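Local coordinates for sensor protein (Vibrio cholerae, PDB 3BY9) that probably autophosphorylates on histidine as a membrane-bound two-component sensor kinase, its extracytoplasmic sensor domain, the part described here, binding C4-dicarboxylates such as succinate, at residues F19-Y30 with V148-W159. Sequence-based numbering, arbitrary orientation.
Sequences FSSHIVATLDKY and VKMDLSAIEQGW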
# COMPACT_ATOMS: atom_id res chain seq x y z
N PHE A 19 4.91 -2.09 -16.40
CA PHE A 19 4.42 -2.37 -15.06
C PHE A 19 3.87 -1.13 -14.37
O PHE A 19 2.88 -1.20 -13.66
CB PHE A 19 5.52 -3.04 -14.22
CG PHE A 19 4.99 -3.75 -13.00
CD1 PHE A 19 3.95 -4.67 -13.10
CD2 PHE A 19 5.56 -3.52 -11.75
CE1 PHE A 19 3.48 -5.35 -11.95
CE2 PHE A 19 5.09 -4.19 -10.61
CZ PHE A 19 4.06 -5.10 -10.72
N SER A 20 4.57 0.00 -14.52
CA SER A 20 4.11 1.23 -13.90
C SER A 20 2.71 1.53 -14.45
O SER A 20 1.80 1.94 -13.71
CB SER A 20 5.06 2.40 -14.22
OG SER A 20 4.40 3.63 -13.96
N SER A 21 2.55 1.31 -15.75
CA SER A 21 1.26 1.54 -16.38
C SER A 21 0.18 0.66 -15.76
O SER A 21 -0.92 1.15 -15.47
CB SER A 21 1.34 1.26 -17.89
OG SER A 21 2.01 2.32 -18.57
N HIS A 22 0.50 -0.62 -15.56
CA HIS A 22 -0.41 -1.57 -14.96
C HIS A 22 -0.80 -1.11 -13.56
O HIS A 22 -1.97 -1.22 -13.13
CB HIS A 22 0.24 -2.96 -14.88
CG HIS A 22 -0.56 -3.96 -14.13
ND1 HIS A 22 -1.79 -4.43 -14.57
CD2 HIS A 22 -0.33 -4.58 -12.94
CE1 HIS A 22 -2.27 -5.29 -13.69
NE2 HIS A 22 -1.41 -5.40 -12.69
N ILE A 23 0.20 -0.66 -12.81
CA ILE A 23 -0.07 -0.18 -11.45
C ILE A 23 -1.05 0.99 -11.46
O ILE A 23 -2.03 1.00 -10.71
CB ILE A 23 1.25 0.22 -10.73
CG1 ILE A 23 2.06 -1.04 -10.43
CG2 ILE A 23 0.93 1.00 -9.41
CD1 ILE A 23 3.53 -0.74 -9.99
N VAL A 24 -0.76 1.99 -12.28
CA VAL A 24 -1.60 3.19 -12.35
C VAL A 24 -3.02 2.82 -12.78
O VAL A 24 -4.00 3.31 -12.19
CB VAL A 24 -0.99 4.23 -13.34
CG1 VAL A 24 -1.95 5.41 -13.60
CG2 VAL A 24 0.30 4.75 -12.76
N ALA A 25 -3.15 1.93 -13.78
CA ALA A 25 -4.48 1.56 -14.28
C ALA A 25 -5.27 0.81 -13.22
O ALA A 25 -6.51 0.95 -13.14
CB ALA A 25 -4.39 0.66 -15.56
N THR A 26 -4.56 0.02 -12.42
CA THR A 26 -5.21 -0.79 -11.37
C THR A 26 -5.65 0.12 -10.22
O THR A 26 -6.81 0.07 -9.79
CB THR A 26 -4.22 -1.84 -10.86
OG1 THR A 26 -3.92 -2.70 -11.96
CG2 THR A 26 -4.79 -2.67 -9.74
N LEU A 27 -4.76 1.00 -9.79
CA LEU A 27 -5.12 1.92 -8.69
C LEU A 27 -6.27 2.89 -9.12
O LEU A 27 -7.10 3.29 -8.30
CB LEU A 27 -3.89 2.73 -8.28
CG LEU A 27 -2.79 1.91 -7.60
CD1 LEU A 27 -1.55 2.82 -7.44
CD2 LEU A 27 -3.27 1.38 -6.26
N ASP A 28 -6.31 3.24 -10.40
CA ASP A 28 -7.33 4.19 -10.91
C ASP A 28 -8.75 3.67 -10.74
O ASP A 28 -9.72 4.46 -10.79
CB ASP A 28 -7.08 4.50 -12.42
CG ASP A 28 -7.96 5.61 -12.95
OD1 ASP A 28 -7.84 6.74 -12.44
OD2 ASP A 28 -8.76 5.34 -13.88
N LYS A 29 -8.90 2.37 -10.56
CA LYS A 29 -10.24 1.81 -10.37
C LYS A 29 -10.75 2.05 -8.95
O LYS A 29 -11.94 1.86 -8.68
CB LYS A 29 -10.24 0.31 -10.60
CG LYS A 29 -9.85 -0.08 -12.05
CD LYS A 29 -9.61 -1.56 -12.16
CE LYS A 29 -9.21 -1.93 -13.57
NZ LYS A 29 -8.78 -3.35 -13.64
N TYR A 30 -9.86 2.46 -8.06
CA TYR A 30 -10.24 2.62 -6.64
C TYR A 30 -10.04 4.03 -6.09
O TYR A 30 -10.70 4.46 -5.14
CB TYR A 30 -9.37 1.67 -5.78
CG TYR A 30 -9.57 0.23 -6.12
CD1 TYR A 30 -10.54 -0.51 -5.50
CD2 TYR A 30 -8.83 -0.39 -7.14
CE1 TYR A 30 -10.81 -1.84 -5.85
CE2 TYR A 30 -9.07 -1.71 -7.50
CZ TYR A 30 -10.06 -2.43 -6.86
OH TYR A 30 -10.34 -3.75 -7.22
N VAL A 148 -11.26 3.26 1.43
CA VAL A 148 -11.39 2.05 0.61
C VAL A 148 -9.99 1.39 0.68
O VAL A 148 -8.99 2.07 0.44
CB VAL A 148 -11.68 2.45 -0.85
CG1 VAL A 148 -11.47 1.22 -1.80
CG2 VAL A 148 -13.16 2.85 -0.97
N LYS A 149 -9.93 0.09 0.98
CA LYS A 149 -8.67 -0.65 1.03
C LYS A 149 -8.70 -1.65 -0.12
O LYS A 149 -9.64 -2.42 -0.25
CB LYS A 149 -8.54 -1.39 2.36
CG LYS A 149 -7.29 -2.26 2.45
CD LYS A 149 -7.35 -3.11 3.74
CE LYS A 149 -6.06 -3.99 3.84
NZ LYS A 149 -6.18 -4.87 5.07
N MSE A 150 -7.63 -1.61 -0.91
CA MSE A 150 -7.47 -2.48 -2.09
C MSE A 150 -6.44 -3.55 -1.80
O MSE A 150 -5.37 -3.26 -1.28
CB MSE A 150 -6.98 -1.63 -3.32
CG MSE A 150 -7.01 -2.43 -4.60
SE MSE A 150 -5.85 -1.50 -5.92
CE MSE A 150 -4.12 -1.97 -5.12
N ASP A 151 -6.77 -4.80 -2.16
CA ASP A 151 -5.85 -5.93 -2.01
C ASP A 151 -4.80 -5.70 -3.08
O ASP A 151 -5.09 -5.13 -4.13
CB ASP A 151 -6.65 -7.21 -2.30
CG ASP A 151 -5.83 -8.47 -2.20
OD1 ASP A 151 -5.48 -8.87 -1.06
OD2 ASP A 151 -5.53 -9.06 -3.27
N LEU A 152 -3.59 -6.20 -2.83
CA LEU A 152 -2.47 -6.01 -3.78
C LEU A 152 -2.28 -7.10 -4.81
O LEU A 152 -1.39 -7.00 -5.66
CB LEU A 152 -1.19 -5.92 -3.01
CG LEU A 152 -1.25 -4.85 -1.93
CD1 LEU A 152 0.07 -4.82 -1.21
CD2 LEU A 152 -1.54 -3.50 -2.56
N SER A 153 -3.07 -8.16 -4.75
CA SER A 153 -2.88 -9.27 -5.71
C SER A 153 -2.93 -8.92 -7.17
O SER A 153 -2.10 -9.40 -7.94
CB SER A 153 -3.91 -10.38 -5.46
OG SER A 153 -3.75 -10.87 -4.14
N ALA A 154 -3.89 -8.10 -7.60
CA ALA A 154 -3.95 -7.81 -9.02
C ALA A 154 -2.68 -7.07 -9.48
O ALA A 154 -2.25 -7.24 -10.63
CB ALA A 154 -5.23 -7.00 -9.37
N ILE A 155 -2.08 -6.26 -8.61
CA ILE A 155 -0.84 -5.58 -8.99
C ILE A 155 0.28 -6.63 -9.08
O ILE A 155 0.93 -6.77 -10.11
CB ILE A 155 -0.42 -4.49 -7.98
CG1 ILE A 155 -1.35 -3.27 -8.10
CG2 ILE A 155 1.04 -4.02 -8.24
CD1 ILE A 155 -0.94 -2.09 -7.16
N GLU A 156 0.53 -7.36 -8.00
CA GLU A 156 1.61 -8.34 -8.03
C GLU A 156 1.44 -9.38 -9.12
O GLU A 156 2.43 -9.83 -9.71
CB GLU A 156 1.77 -9.02 -6.67
CG GLU A 156 2.34 -8.06 -5.62
CD GLU A 156 2.61 -8.70 -4.26
OE1 GLU A 156 1.83 -9.59 -3.82
OE2 GLU A 156 3.59 -8.31 -3.60
N GLN A 157 0.20 -9.75 -9.42
CA GLN A 157 -0.06 -10.75 -10.46
C GLN A 157 0.23 -10.24 -11.87
O GLN A 157 0.34 -11.04 -12.82
CB GLN A 157 -1.51 -11.24 -10.35
CG GLN A 157 -1.70 -12.50 -9.47
CD GLN A 157 -1.08 -12.43 -8.06
OE1 GLN A 157 0.13 -12.27 -7.90
NE2 GLN A 157 -1.92 -12.58 -7.03
N GLY A 158 0.35 -8.92 -12.01
CA GLY A 158 0.67 -8.31 -13.30
C GLY A 158 2.14 -8.47 -13.68
O GLY A 158 2.54 -8.14 -14.80
N TRP A 159 2.96 -8.96 -12.76
CA TRP A 159 4.38 -9.13 -13.09
C TRP A 159 4.48 -10.53 -13.69
O TRP A 159 4.36 -11.51 -12.97
CB TRP A 159 5.26 -9.11 -11.84
CG TRP A 159 6.72 -9.15 -12.25
CD1 TRP A 159 7.54 -10.23 -12.27
CD2 TRP A 159 7.47 -8.05 -12.75
NE1 TRP A 159 8.78 -9.88 -12.76
CE2 TRP A 159 8.77 -8.54 -13.06
CE3 TRP A 159 7.19 -6.71 -12.96
CZ2 TRP A 159 9.77 -7.74 -13.56
CZ3 TRP A 159 8.19 -5.89 -13.47
CH2 TRP A 159 9.48 -6.42 -13.77
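His22 NE2 donates to Ala154 O at 2.9 Å, a nearly straight bond (162° at the hydrogen) lying in the imidazole plane and the single hydrogen bond between segments 19-30 and 148-159. Thr26 OG1 donates to His22 O from the face of that carbonyl opposite to Thr26 N, and the same hydroxyl oxygen lies over a face of the imidazole, offset toward its rim. Gly158 CA comes within 3.6 Å of His22 NE2, a close approach made easy by the lack of a side chain.

Helix 153-157 runs nearly antiparallel to the 19-27 part of the long N-terminal helix. Ile155 is a knob in a hole formed by Phe19, Ile23, Thr26 and Leu27; its CG2 branch meets Ile23 CG1 at 3.8 Å, while CG1 rests against Thr26 CG2. Beyond it, the Trp159 ring turns its CE3 edge onto the centre of the Phe19 face in a T-shaped pair, planes at 84°. Phe166, on a strand of the four-stranded sheet, meets both rings, and Trp159 NE1 is hydrogen-bonded to Ser164 O.

At the other end, the side chain of selenomethionine Met150, on strand 141-150, has CG anti to the backbone N (chi1 -171°), which sets CG 3.6 Å above the centre of the Tyr30 ring in a CH-pi contact. SE lies obliquely beside CD2 of that ring, a Met-aromatic contact, and the bend at chi3 carries CE to within 3.6 Å of Leu27 CD2. Tyr30 OH is hydrogen-bonded to Gln71 O.

The long N-terminal helix is thus joined to helix 153-157 and to strand 141-150 of the five-stranded antiparallel sheet, whose Lys149 binds succinate, through mainly apolar contacts with one directional bond fixing the imidazole.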